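Local coordinates for putative ABC transporter amino acid-binding protein (Sinorhizobium meliloti, PDB 2Q88) that binds the compatible solute ectoine in the cleft between two lobes, probably delivering it to an ABC transporter for uptake under osmotic stress, at residues Pro23-Val28 with Leu97-Ala102; Ile17-Glu22 with Ala37-Ala42; Gly133-Leu138 with Ser171-Ser176; Ala63-Leu68 with Ala78-Lys83; Glu230-Ile235 with Phe240-Ala245. All coordinates share one frame; numbering follows the deposited sequence.

Contact 1: Pro23-Val28 with Leu97-Ala102; sequences PPFTAV and LCDAEA. With 4CS ((4S)-2-methyl-1,4,5,6-tetrahydropyrimidine-4-carboxylic acid), chain F.
The ring of Phe25 meets the side chains of Leu97 and Asp99 in a small, buried contact between a binding-cleft loop of one lobe and the chain that crosses towards the other lobe. The two hydrophobic groups run past each other in opposite senses: CD2 of Phe25 comes 3.8 Å from CD1 of Leu97, and the methyl reaches the ring obliquely. Farther along the ring, CZ of Phe25 lies 4.0 Å from OD2 of Asp99, with the carboxylate turned 42° from the ring plane. That oxygen is satisfied elsewhere, since it accepts a hydrogen bond from Leu175 N at the start of helix 174-184, so it can sit beside an aromatic carbon at little cost. The CG of Phe25 stands anti to its carbonyl carbon (chi1 -65°), which lays the ring beneath the ligand: the methyl carbon CAA of ectoine is 3.4 Å above the plane, over the ring centre. A flat aromatic suits this place because one face can carry the ligand while Phe240 meets the ring edge-to-face. Cys98, between the two touching residues, is disulfide-bonded to Cys202 on the neighbouring antiparallel strand. Such paired connecting strands, with a pocket beside them, are characteristic of periplasmic solute-binding proteins.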
# COMPACT_ATOMS: atom_id res chain seq x y z
N PRO A 23 -4.08 -3.71 -7.34
CA PRO A 23 -3.31 -4.93 -7.56
C PRO A 23 -1.82 -4.63 -7.78
O PRO A 23 -1.50 -3.64 -8.44
CB PRO A 23 -3.93 -5.54 -8.84
CG PRO A 23 -5.29 -4.91 -8.98
CD PRO A 23 -5.21 -3.57 -8.29
N PRO A 24 -0.90 -5.48 -7.30
CA PRO A 24 -1.19 -6.73 -6.58
C PRO A 24 -1.24 -6.64 -5.04
O PRO A 24 -1.21 -7.68 -4.38
CB PRO A 24 0.00 -7.60 -6.97
CG PRO A 24 1.15 -6.62 -7.03
CD PRO A 24 0.54 -5.34 -7.58
N PHE A 25 -1.32 -5.43 -4.49
CA PHE A 25 -1.47 -5.26 -3.05
C PHE A 25 -2.86 -5.69 -2.57
O PHE A 25 -2.98 -6.42 -1.58
CB PHE A 25 -1.22 -3.81 -2.65
CG PHE A 25 0.20 -3.36 -2.87
CD1 PHE A 25 0.61 -2.89 -4.12
CD2 PHE A 25 1.12 -3.37 -1.83
CE1 PHE A 25 1.93 -2.46 -4.33
CE2 PHE A 25 2.44 -2.93 -2.03
CZ PHE A 25 2.84 -2.47 -3.28
N THR A 26 -3.90 -5.24 -3.28
CA THR A 26 -5.30 -5.56 -2.95
C THR A 26 -6.05 -5.65 -4.26
O THR A 26 -5.71 -4.97 -5.23
CB THR A 26 -5.98 -4.46 -2.09
OG1 THR A 26 -5.85 -3.20 -2.76
CG2 THR A 26 -5.27 -4.25 -0.74
N ALA A 27 -7.08 -6.48 -4.31
CA ALA A 27 -7.88 -6.64 -5.52
C ALA A 27 -9.24 -7.15 -5.10
O ALA A 27 -9.37 -7.79 -4.07
CB ALA A 27 -7.22 -7.64 -6.46
N VAL A 28 -10.26 -6.85 -5.90
CA VAL A 28 -11.60 -7.38 -5.65
C VAL A 28 -12.11 -8.09 -6.91
O VAL A 28 -12.12 -7.51 -7.99
CB VAL A 28 -12.59 -6.27 -5.21
CG1 VAL A 28 -13.97 -6.87 -4.88
CG2 VAL A 28 -12.03 -5.50 -4.00
N LEU A 97 4.83 -6.45 3.02
CA LEU A 97 4.96 -6.15 1.58
C LEU A 97 5.89 -4.97 1.32
O LEU A 97 5.60 -3.84 1.72
CB LEU A 97 3.60 -5.87 0.95
CG LEU A 97 2.48 -6.90 1.14
CD1 LEU A 97 1.29 -6.49 0.29
CD2 LEU A 97 2.95 -8.29 0.71
N CYS A 98 6.98 -5.25 0.62
CA CYS A 98 8.00 -4.25 0.33
C CYS A 98 7.98 -3.89 -1.15
O CYS A 98 7.78 -4.75 -1.99
CB CYS A 98 9.38 -4.81 0.70
SG CYS A 98 9.55 -5.15 2.46
N ASP A 99 8.16 -2.60 -1.46
CA ASP A 99 8.25 -2.18 -2.86
C ASP A 99 8.88 -0.81 -3.03
O ASP A 99 8.86 0.03 -2.11
CB ASP A 99 6.87 -2.18 -3.54
CG ASP A 99 6.95 -2.52 -5.03
OD1 ASP A 99 8.02 -2.94 -5.51
OD2 ASP A 99 5.99 -2.40 -5.81
N ALA A 100 9.44 -0.59 -4.21
CA ALA A 100 9.96 0.70 -4.63
C ALA A 100 8.83 1.47 -5.33
O ALA A 100 7.77 0.91 -5.59
CB ALA A 100 11.12 0.48 -5.56
N GLU A 101 9.08 2.74 -5.65
CA GLU A 101 8.10 3.59 -6.33
C GLU A 101 8.42 3.65 -7.81
O GLU A 101 9.59 3.56 -8.21
CB GLU A 101 8.09 5.01 -5.74
CG GLU A 101 7.87 5.10 -4.23
CD GLU A 101 6.40 4.99 -3.85
OE1 GLU A 101 5.64 4.35 -4.61
OE2 GLU A 101 6.00 5.56 -2.82
N ALA A 102 7.38 3.81 -8.63
CA ALA A 102 7.54 3.89 -10.08
C ALA A 102 6.76 5.07 -10.67
O ALA A 102 5.92 5.66 -10.00
CB ALA A 102 7.12 2.58 -10.74
O 4CS F . 0.78 5.48 0.79
C 4CS F . 0.97 4.28 0.60
OXT 4CS F . 1.13 3.52 1.56
CA 4CS F . 1.02 3.73 -0.82
CB 4CS F . -0.00 4.36 -1.75
CAD 4CS F . 0.16 3.79 -3.16
NAG 4CS F . 0.06 2.31 -3.11
CAI 4CS F . 0.42 1.60 -1.96
CAA 4CS F . 0.29 0.06 -1.92
N 4CS F . 0.87 2.27 -0.81

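Contact 2: Ile17-Glu22 with Ala37-Ala42; sequences IAIANE and AAPDVA. With 4CS ((4S)-2-methyl-1,4,5,6-tetrahydropyrimidine-4-carboxylic acid), chain F.
Ile17 and Ile19 of a central strand meet Pro39 in the first turn of a helix, and this purely apolar meeting is the closely packed part of the contact. CG2 of Ile19 approaches CG of Pro39 to 4.1 Å, the two side chains crossing at about a right angle. The branch takes that place because CG1 of Ile19 lies between the backbone N and the carbonyl carbon (chi1 68°), which swings CG2 out beside the N and towards the proline ring. Two residues earlier on the same face of the strand, CD1 of Ile17 rests 4.3 Å from CB of Pro39. Branched isoleucines suit a buried strand, and proline suits the opening turn of a helix, where its missing N-H costs no helical bond. Ala42, one turn on, stays small and stands farther off.

The looser side holds the partly exposed Ala20 and Asn21, past the strand, and Asp40 on the helix, whose OD2 is hydrogen-bonded to Tyr238. Beyond Asn21 the first segment returns to the buried, firmly held Glu22, whose extended side chain reaches ectoine. NAG of ectoine donates to OE2 of Glu22 at 2.8 Å and a nearly straight 166°, with a weak second bond to OE1. Ser176 OG bonds OE2 and Tyr61 OH bonds OE1, so both oxygens are held and the carboxylate's rotation is fixed.

In the fold, strand 14-19 lies between strands 53-58 and 75-76 of a parallel sheet, and helix 37-48 covers it, with helix 230-235 packed against Val41 farther out.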
# COMPACT_ATOMS: atom_id res chain seq x y z
N ILE A 17 -11.52 -5.05 7.44
CA ILE A 17 -10.22 -4.58 6.95
C ILE A 17 -10.40 -3.44 5.94
O ILE A 17 -11.40 -3.40 5.22
CB ILE A 17 -9.36 -5.75 6.36
CG1 ILE A 17 -10.04 -6.40 5.14
CG2 ILE A 17 -9.03 -6.79 7.47
CD1 ILE A 17 -9.25 -7.53 4.44
N ALA A 18 -9.44 -2.53 5.88
CA ALA A 18 -9.49 -1.44 4.93
C ALA A 18 -8.52 -1.74 3.80
O ALA A 18 -7.37 -2.11 4.07
CB ALA A 18 -9.15 -0.13 5.61
N ILE A 19 -9.00 -1.62 2.56
CA ILE A 19 -8.19 -1.83 1.34
C ILE A 19 -8.43 -0.69 0.34
O ILE A 19 -9.33 0.12 0.53
CB ILE A 19 -8.55 -3.18 0.68
CG1 ILE A 19 -9.97 -3.15 0.10
CG2 ILE A 19 -8.36 -4.34 1.65
CD1 ILE A 19 -10.22 -4.25 -0.94
N ALA A 20 -7.63 -0.64 -0.74
CA ALA A 20 -7.80 0.42 -1.74
C ALA A 20 -8.13 -0.06 -3.15
O ALA A 20 -8.47 0.76 -4.00
CB ALA A 20 -6.58 1.32 -1.78
N ASN A 21 -8.03 -1.36 -3.40
CA ASN A 21 -8.18 -1.93 -4.75
C ASN A 21 -7.04 -1.49 -5.70
O ASN A 21 -7.25 -0.72 -6.64
CB ASN A 21 -9.56 -1.62 -5.35
CG ASN A 21 -9.90 -2.53 -6.52
OD1 ASN A 21 -9.29 -3.59 -6.71
ND2 ASN A 21 -10.89 -2.13 -7.30
N GLU A 22 -5.84 -1.97 -5.43
CA GLU A 22 -4.64 -1.62 -6.19
C GLU A 22 -3.78 -2.88 -6.34
O GLU A 22 -2.88 -3.11 -5.53
CB GLU A 22 -3.85 -0.51 -5.49
CG GLU A 22 -2.59 -0.06 -6.24
CD GLU A 22 -1.73 0.91 -5.45
OE1 GLU A 22 -2.30 1.89 -4.92
OE2 GLU A 22 -0.49 0.70 -5.37
N ALA A 37 -2.10 -9.53 -2.21
CA ALA A 37 -1.15 -10.03 -1.24
C ALA A 37 -1.46 -9.65 0.20
O ALA A 37 -1.31 -10.46 1.11
CB ALA A 37 0.27 -9.61 -1.61
N ALA A 38 -1.91 -8.42 0.41
CA ALA A 38 -2.15 -7.94 1.77
C ALA A 38 -3.38 -8.61 2.41
O ALA A 38 -3.25 -9.14 3.52
CB ALA A 38 -2.22 -6.42 1.81
N PRO A 39 -4.54 -8.62 1.74
CA PRO A 39 -5.70 -9.37 2.23
C PRO A 39 -5.49 -10.89 2.31
O PRO A 39 -6.07 -11.53 3.17
CB PRO A 39 -6.79 -9.04 1.22
CG PRO A 39 -6.34 -7.73 0.63
CD PRO A 39 -4.86 -7.92 0.48
N ASP A 40 -4.67 -11.46 1.42
CA ASP A 40 -4.42 -12.91 1.48
C ASP A 40 -3.64 -13.30 2.74
O ASP A 40 -3.97 -14.27 3.42
CB ASP A 40 -3.68 -13.42 0.23
CG ASP A 40 -4.61 -13.73 -0.95
OD1 ASP A 40 -5.83 -13.42 -0.92
OD2 ASP A 40 -4.20 -14.28 -1.99
N VAL A 41 -2.60 -12.53 3.06
CA VAL A 41 -1.83 -12.73 4.28
C VAL A 41 -2.72 -12.52 5.52
O VAL A 41 -2.70 -13.33 6.46
CB VAL A 41 -0.60 -11.81 4.32
CG1 VAL A 41 0.02 -11.74 5.72
CG2 VAL A 41 0.44 -12.28 3.33
N ALA A 42 -3.50 -11.43 5.50
CA ALA A 42 -4.34 -11.05 6.62
C ALA A 42 -5.43 -12.09 6.84
O ALA A 42 -5.73 -12.44 7.98
CB ALA A 42 -4.96 -9.68 6.38
O 4CS F . 0.78 5.48 0.79
C 4CS F . 0.97 4.28 0.60
OXT 4CS F . 1.13 3.52 1.56
CA 4CS F . 1.02 3.73 -0.82
CB 4CS F . -0.00 4.36 -1.75
CAD 4CS F . 0.16 3.79 -3.16
NAG 4CS F . 0.06 2.31 -3.11
CAI 4CS F . 0.42 1.60 -1.96
CAA 4CS F . 0.29 0.06 -1.92
N 4CS F . 0.87 2.27 -0.81

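Contact 3: Gly133-Leu138 with Ser171-Ser176; sequences GTEEKL and SLPVLS. With 4CS ((4S)-2-methyl-1,4,5,6-tetrahydropyrimidine-4-carboxylic acid), chain F.
Glu135, in the first turn of helix 134-141, reaches across to Ser171 and Pro173 at the end of strand 169-173. Its CB lies beside the serine, 3.7 Å from Ser171 OG. CG comes closer to that hydroxyl, at 3.3 Å, and also passes the Ser171 carbonyl, whose oxygen is buried without a partner. With CG anti to the carbonyl carbon and a bend at chi2 (79°), the chain turns its carboxylate into the pocket. CD of Glu135 faces CAD of ectoine at 3.8 Å, and OE1 stops 3.4 Å from that same CAD. OE2 of Glu135 also lies near CAD and meets CD of Pro173 at 3.4 Å, the two side chains crossing at about a right angle. Pro173, rigid and without an N-H, presents its ring to ectoine's NAG as well. The serine hydroxyl spends its polarity elsewhere, on Tyr116 OH and Ala102 O. Thr134 N, right after N-cap Gly133, donates to ectoine O at 2.7 Å, where a helix start would favour an anion. Across these two segments the carboxylate oxygens meet carbon atoms. Glu101 OE1 comes right up to Glu135 OE2; so close an approach of two acids would be consistent with one being protonated, perhaps with a proton between them.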
# COMPACT_ATOMS: atom_id res chain seq x y z
N GLY A 133 -1.27 9.32 -0.05
CA GLY A 133 -0.30 8.27 -0.33
C GLY A 133 1.14 8.70 -0.23
O GLY A 133 1.44 9.90 -0.24
N THR A 134 2.05 7.73 -0.14
CA THR A 134 3.49 8.03 -0.07
C THR A 134 3.98 8.81 -1.28
O THR A 134 4.86 9.67 -1.13
CB THR A 134 4.35 6.76 0.07
OG1 THR A 134 3.89 5.76 -0.85
CG2 THR A 134 4.15 6.13 1.45
N GLU A 135 3.47 8.51 -2.47
CA GLU A 135 3.94 9.20 -3.68
C GLU A 135 3.58 10.67 -3.64
O GLU A 135 4.41 11.52 -3.98
CB GLU A 135 3.36 8.59 -4.96
CG GLU A 135 3.72 7.14 -5.14
CD GLU A 135 2.85 6.23 -4.29
OE1 GLU A 135 1.80 6.71 -3.82
OE2 GLU A 135 3.23 5.06 -4.09
N GLU A 136 2.36 10.97 -3.22
CA GLU A 136 1.91 12.35 -3.08
C GLU A 136 2.82 13.13 -2.13
O GLU A 136 3.25 14.25 -2.45
CB GLU A 136 0.45 12.39 -2.60
CG GLU A 136 -0.10 13.79 -2.42
CD GLU A 136 -1.43 13.80 -1.69
OE1 GLU A 136 -2.39 14.41 -2.23
OE2 GLU A 136 -1.52 13.22 -0.58
N LYS A 137 3.12 12.54 -0.97
CA LYS A 137 4.02 13.18 0.01
C LYS A 137 5.44 13.37 -0.54
O LYS A 137 6.05 14.41 -0.31
CB LYS A 137 4.04 12.39 1.32
CG LYS A 137 4.87 13.05 2.45
CD LYS A 137 4.22 14.33 2.98
CE LYS A 137 5.11 15.00 4.03
NZ LYS A 137 4.45 16.19 4.63
N LEU A 138 5.95 12.39 -1.28
CA LEU A 138 7.28 12.52 -1.89
C LEU A 138 7.34 13.64 -2.91
O LEU A 138 8.36 14.34 -3.01
CB LEU A 138 7.72 11.20 -2.55
CG LEU A 138 8.04 10.03 -1.61
CD1 LEU A 138 8.19 8.75 -2.41
CD2 LEU A 138 9.28 10.31 -0.75
N SER A 171 2.17 8.08 -10.49
CA SER A 171 3.10 7.37 -9.63
C SER A 171 2.38 6.43 -8.67
O SER A 171 1.45 6.84 -7.98
CB SER A 171 3.96 8.36 -8.85
OG SER A 171 4.96 7.69 -8.12
N LEU A 172 2.82 5.17 -8.67
CA LEU A 172 2.40 4.10 -7.75
C LEU A 172 3.63 3.24 -7.49
O LEU A 172 4.66 3.43 -8.14
CB LEU A 172 1.32 3.23 -8.40
CG LEU A 172 -0.12 3.75 -8.52
CD1 LEU A 172 -1.00 2.68 -9.09
CD2 LEU A 172 -0.65 4.24 -7.20
N PRO A 173 3.55 2.29 -6.55
CA PRO A 173 4.59 1.27 -6.41
C PRO A 173 4.87 0.52 -7.71
O PRO A 173 3.96 0.30 -8.51
CB PRO A 173 4.01 0.33 -5.34
CG PRO A 173 3.17 1.23 -4.51
CD PRO A 173 2.49 2.11 -5.53
N VAL A 174 6.14 0.17 -7.93
CA VAL A 174 6.59 -0.60 -9.10
C VAL A 174 5.64 -1.73 -9.48
O VAL A 174 5.20 -1.83 -10.63
CB VAL A 174 8.01 -1.16 -8.86
CG1 VAL A 174 8.44 -2.11 -9.98
CG2 VAL A 174 9.00 -0.00 -8.72
N LEU A 175 5.32 -2.60 -8.53
CA LEU A 175 4.45 -3.74 -8.84
C LEU A 175 3.05 -3.33 -9.30
O LEU A 175 2.47 -3.99 -10.16
CB LEU A 175 4.37 -4.70 -7.67
CG LEU A 175 5.64 -5.53 -7.41
CD1 LEU A 175 5.58 -6.10 -6.01
CD2 LEU A 175 5.79 -6.67 -8.43
N SER A 176 2.52 -2.25 -8.73
CA SER A 176 1.19 -1.73 -9.11
C SER A 176 1.19 -1.10 -10.51
O SER A 176 0.24 -1.29 -11.28
CB SER A 176 0.71 -0.67 -8.11
OG SER A 176 0.68 -1.16 -6.78
O 4CS F . 0.78 5.48 0.79
C 4CS F . 0.97 4.28 0.60
OXT 4CS F . 1.13 3.52 1.56
CA 4CS F . 1.02 3.73 -0.82
CB 4CS F . -0.00 4.36 -1.75
CAD 4CS F . 0.16 3.79 -3.16
NAG 4CS F . 0.06 2.31 -3.11
CAI 4CS F . 0.42 1.60 -1.96
CAA 4CS F . 0.29 0.06 -1.92
N 4CS F . 0.87 2.27 -0.81

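Contact 4: Ala63-Leu68 with Ala78-Lys83; sequences AMIPGL and AGLFMK. With 4CS ((4S)-2-methyl-1,4,5,6-tetrahydropyrimidine-4-carboxylic acid), chain F.
Met64, Ile65, Ala78 and Leu80 touch without any flat group among them; the ring in these segments, Phe81, is turned to the ligand. Gly79 O sits 3.7 Å above one face of that ring, over its centre, and the ring of Tyr201 meets it with planes only about 10° apart. Ectoine's N comes in obliquely, 3.4 Å from CE2 of Phe81. The aliphatic packing lies behind this. CE of Met64 presses on CB of Ala78 at 3.7 Å, brought there by an extended chain; a long unbranched thioether suits reaching from a helix to this small methyl. CG1 of Ile65 rests 3.9 Å from CD2 of Leu80, whose CG stands anti to its own N (chi1 -169°), which directs CD2 to Ile65 while CD1 lies between Met64 and the ligand carboxylate. Gly79, between Ala78 and Leu80 in the chain, has positive phi and no side chain, which suits a place beside the ectoine methyl CAA. The loop's backbone also binds: Phe81 N donates to ectoine's OXT at 2.9 Å and 161°, and Gly79 O is 2.8 Å from ectoine's N. Arg86 of the following helix 84-87 also bonds ectoine; such a loop-plus-arginine site for the ligand carboxylate is as in family 3 solute-binding proteins.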
# COMPACT_ATOMS: atom_id res chain seq x y z
N ALA A 63 -8.06 8.14 3.85
CA ALA A 63 -9.15 7.88 4.78
C ALA A 63 -8.89 6.72 5.75
O ALA A 63 -9.66 6.51 6.69
CB ALA A 63 -10.46 7.64 4.01
N MET A 64 -7.81 5.97 5.54
CA MET A 64 -7.61 4.71 6.24
C MET A 64 -7.29 4.86 7.72
O MET A 64 -8.00 4.32 8.58
CB MET A 64 -6.56 3.85 5.53
CG MET A 64 -7.08 3.31 4.21
SD MET A 64 -5.80 2.40 3.37
CE MET A 64 -6.61 2.00 1.82
N ILE A 65 -6.22 5.59 8.02
CA ILE A 65 -5.86 5.83 9.42
C ILE A 65 -7.00 6.51 10.21
O ILE A 65 -7.34 6.03 11.30
CB ILE A 65 -4.49 6.55 9.54
CG1 ILE A 65 -3.38 5.62 9.02
CG2 ILE A 65 -4.22 6.97 11.00
CD1 ILE A 65 -1.96 6.22 8.98
N PRO A 66 -7.59 7.60 9.69
CA PRO A 66 -8.76 8.19 10.34
C PRO A 66 -9.87 7.20 10.70
O PRO A 66 -10.38 7.25 11.82
CB PRO A 66 -9.24 9.22 9.30
CG PRO A 66 -7.98 9.66 8.62
CD PRO A 66 -7.16 8.39 8.52
N GLY A 67 -10.26 6.33 9.77
CA GLY A 67 -11.32 5.34 10.01
C GLY A 67 -10.90 4.29 11.03
O GLY A 67 -11.72 3.82 11.82
N LEU A 68 -9.63 3.92 11.00
CA LEU A 68 -9.07 2.98 11.97
C LEU A 68 -9.13 3.59 13.38
O LEU A 68 -9.65 2.98 14.31
CB LEU A 68 -7.63 2.61 11.58
CG LEU A 68 -6.92 1.58 12.45
CD1 LEU A 68 -7.55 0.21 12.32
CD2 LEU A 68 -5.43 1.53 12.15
N ALA A 78 -3.51 -3.02 3.32
CA ALA A 78 -3.67 -2.34 2.05
C ALA A 78 -2.36 -1.96 1.37
O ALA A 78 -2.38 -1.30 0.33
CB ALA A 78 -4.54 -1.09 2.24
N GLY A 79 -1.24 -2.38 1.93
CA GLY A 79 0.05 -1.90 1.47
C GLY A 79 0.28 -0.48 1.96
O GLY A 79 0.89 0.34 1.27
N LEU A 80 -0.23 -0.18 3.15
CA LEU A 80 -0.04 1.14 3.77
C LEU A 80 1.35 1.22 4.39
O LEU A 80 1.59 0.78 5.52
CB LEU A 80 -1.14 1.45 4.80
CG LEU A 80 -1.19 2.89 5.33
CD1 LEU A 80 -1.80 3.86 4.31
CD2 LEU A 80 -1.94 2.95 6.64
N PHE A 81 2.29 1.76 3.61
CA PHE A 81 3.70 1.71 3.93
C PHE A 81 4.03 2.38 5.27
O PHE A 81 3.45 3.42 5.60
CB PHE A 81 4.54 2.37 2.83
CG PHE A 81 4.44 1.69 1.48
CD1 PHE A 81 4.60 0.31 1.35
CD2 PHE A 81 4.29 2.46 0.32
CE1 PHE A 81 4.54 -0.30 0.08
CE2 PHE A 81 4.23 1.85 -0.95
CZ PHE A 81 4.36 0.48 -1.06
N MET A 82 4.96 1.79 6.01
CA MET A 82 5.37 2.32 7.31
C MET A 82 6.21 3.57 7.16
O MET A 82 7.13 3.60 6.34
CB MET A 82 6.18 1.29 8.09
CG MET A 82 5.45 -0.01 8.37
SD MET A 82 6.33 -0.94 9.66
CE MET A 82 5.72 -2.57 9.30
N LYS A 83 5.90 4.57 7.97
CA LYS A 83 6.62 5.83 8.03
C LYS A 83 6.49 6.36 9.45
O LYS A 83 5.47 6.13 10.10
CB LYS A 83 6.00 6.86 7.10
CG LYS A 83 6.06 6.54 5.63
CD LYS A 83 4.96 7.30 4.89
CE LYS A 83 5.31 8.76 4.75
NZ LYS A 83 4.28 9.46 3.92
O 4CS F . 0.78 5.48 0.79
C 4CS F . 0.97 4.28 0.60
OXT 4CS F . 1.13 3.52 1.56
CA 4CS F . 1.02 3.73 -0.82
CB 4CS F . -0.00 4.36 -1.75
CAD 4CS F . 0.16 3.79 -3.16
NAG 4CS F . 0.06 2.31 -3.11
CAI 4CS F . 0.42 1.60 -1.96
CAA 4CS F . 0.29 0.06 -1.92
N 4CS F . 0.87 2.27 -0.81

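Contact 5: Glu230-Ile235 with Phe240-Ala245; sequences EFAKII and FSAKAA
Phe231, Ala232 and Ile235 of one short helix face Ala242 and Ala245 of the next, and hydrophobic packing carries most of the contact. The methyl of Ala242 is its centre: CB of Ala242 touches CB of Ala232 at 3.7 Å and CE2 of Phe231 at the same 3.7 Å, approaching that ring obliquely. Alanines suit both places: their short side chains go with a close backbone approach, 5.2 Å from CA of Ala232 to CA of Ala242. One turn later, CB of Ala245 meets CZ of Phe231 at 3.7 Å, at the ring edge and near its plane. With CG anti to the backbone N (chi1 174°), Phe231 points across to the second helix; it also makes a cation-pi contact with Lys226.

At the other end, CD1 of Ile235 reaches CB of Phe240 at 3.8 Å, the two side chains crossing at about a right angle. CG1 of Ile235 lies between the backbone N and carbonyl carbon (chi1 73°), which carries CD1 to CB of Phe240 and the backbone of Ala242.

Ring edges also meet carbonyls. Ile235 O lies in the plane of the Phe240 ring, 3.8 Å from CD1 of Phe240, and Ala242 O lies in the plane of the Phe231 ring.

No hydrogen bond crosses between the segments. At the start of the second helix Ser241 OG, at the N-cap, accepts from Ala244 N at 3.2 Å, and Glu236, from the linker, accepts from Ala242 N. The chemistry therefore implies that apolar shape holds the helices together, while the polar end is capped separately.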
# COMPACT_ATOMS: atom_id res chain seq x y z
N GLU A 230 5.74 -20.30 4.56
CA GLU A 230 4.38 -20.11 4.08
C GLU A 230 4.13 -18.65 3.68
O GLU A 230 3.39 -18.38 2.75
CB GLU A 230 3.37 -20.57 5.13
CG GLU A 230 1.92 -20.58 4.66
CD GLU A 230 1.65 -21.58 3.54
OE1 GLU A 230 2.36 -22.61 3.43
OE2 GLU A 230 0.69 -21.33 2.77
N PHE A 231 4.77 -17.73 4.40
CA PHE A 231 4.79 -16.30 4.06
C PHE A 231 5.20 -16.07 2.60
O PHE A 231 4.46 -15.44 1.84
CB PHE A 231 5.71 -15.56 5.05
CG PHE A 231 5.95 -14.10 4.74
CD1 PHE A 231 4.94 -13.15 4.87
CD2 PHE A 231 7.22 -13.67 4.37
CE1 PHE A 231 5.19 -11.80 4.61
CE2 PHE A 231 7.48 -12.32 4.10
CZ PHE A 231 6.46 -11.39 4.23
N ALA A 232 6.35 -16.62 2.20
CA ALA A 232 6.83 -16.52 0.83
C ALA A 232 5.85 -17.15 -0.16
O ALA A 232 5.63 -16.60 -1.22
CB ALA A 232 8.22 -17.15 0.68
N LYS A 233 5.24 -18.28 0.21
CA LYS A 233 4.30 -18.97 -0.68
C LYS A 233 3.07 -18.11 -0.98
O LYS A 233 2.48 -18.22 -2.06
CB LYS A 233 3.86 -20.33 -0.11
CG LYS A 233 4.95 -21.38 -0.08
CD LYS A 233 5.72 -21.45 -1.40
CE LYS A 233 6.63 -22.66 -1.44
NZ LYS A 233 7.63 -22.61 -0.36
N ILE A 234 2.70 -17.26 -0.02
CA ILE A 234 1.53 -16.40 -0.20
C ILE A 234 1.86 -15.16 -1.05
O ILE A 234 1.16 -14.86 -2.02
CB ILE A 234 0.91 -16.00 1.16
CG1 ILE A 234 0.24 -17.22 1.82
CG2 ILE A 234 -0.10 -14.87 0.98
CD1 ILE A 234 -0.07 -17.01 3.31
N ILE A 235 2.92 -14.45 -0.68
CA ILE A 235 3.19 -13.14 -1.31
C ILE A 235 4.01 -13.18 -2.61
O ILE A 235 3.84 -12.33 -3.48
CB ILE A 235 3.83 -12.14 -0.30
CG1 ILE A 235 5.30 -12.50 -0.00
CG2 ILE A 235 2.99 -12.04 0.96
CD1 ILE A 235 6.06 -11.39 0.73
N PHE A 240 6.15 -10.04 -4.83
CA PHE A 240 6.86 -9.50 -3.67
C PHE A 240 8.05 -10.37 -3.26
O PHE A 240 8.12 -11.55 -3.59
CB PHE A 240 5.89 -9.32 -2.50
CG PHE A 240 4.87 -8.25 -2.75
CD1 PHE A 240 3.61 -8.58 -3.25
CD2 PHE A 240 5.17 -6.92 -2.49
CE1 PHE A 240 2.66 -7.59 -3.48
CE2 PHE A 240 4.23 -5.92 -2.71
CZ PHE A 240 2.97 -6.26 -3.22
N SER A 241 9.00 -9.77 -2.56
CA SER A 241 10.16 -10.51 -2.05
C SER A 241 9.99 -10.76 -0.55
O SER A 241 9.88 -9.82 0.23
CB SER A 241 11.46 -9.76 -2.33
OG SER A 241 12.54 -10.32 -1.61
N ALA A 242 9.97 -12.03 -0.15
CA ALA A 242 9.90 -12.36 1.27
C ALA A 242 11.20 -12.01 1.97
O ALA A 242 11.20 -11.60 3.13
CB ALA A 242 9.57 -13.83 1.46
N LYS A 243 12.31 -12.17 1.26
CA LYS A 243 13.64 -11.80 1.75
C LYS A 243 13.69 -10.33 2.20
O LYS A 243 14.14 -10.03 3.30
CB LYS A 243 14.67 -12.09 0.66
CG LYS A 243 16.13 -12.12 1.09
CD LYS A 243 17.04 -12.13 -0.16
CE LYS A 243 18.52 -12.00 0.16
NZ LYS A 243 19.23 -13.32 0.23
N ALA A 244 13.18 -9.43 1.36
CA ALA A 244 13.12 -8.00 1.69
C ALA A 244 12.38 -7.70 3.00
O ALA A 244 12.87 -6.94 3.83
CB ALA A 244 12.54 -7.20 0.55
N ALA A 245 11.20 -8.29 3.18
CA ALA A 245 10.43 -8.09 4.40
C ALA A 245 11.15 -8.70 5.60
O ALA A 245 11.26 -8.08 6.66
CB ALA A 245 9.03 -8.68 4.27

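In the fold
Contacts 1 to 4 all touch ectoine and gather around the cleft, contact 1 in the middle: its centre is about 10 Å from those of contacts 2 and 3 and about 14 Å from that of contact 4. Along the chain contacts 1 and 2 interlock, and contact 4 is nested in the loop that contact 1 closes; contacts 3 and 5 follow in series. Contact 3 belongs to the other lobe, joined to contact 1 by the neighbouring strands 98-106 and 169-173. Contact 5, its centre about 21 Å from those of contacts 3 and 4, adds C-terminal helices behind contacts 1 and 2 through Phe240, and for contact 2 also through Ile234 and Ile235 on Val41. Both lobes thus supply one pocket, as in a closed, ligand-bound binding protein.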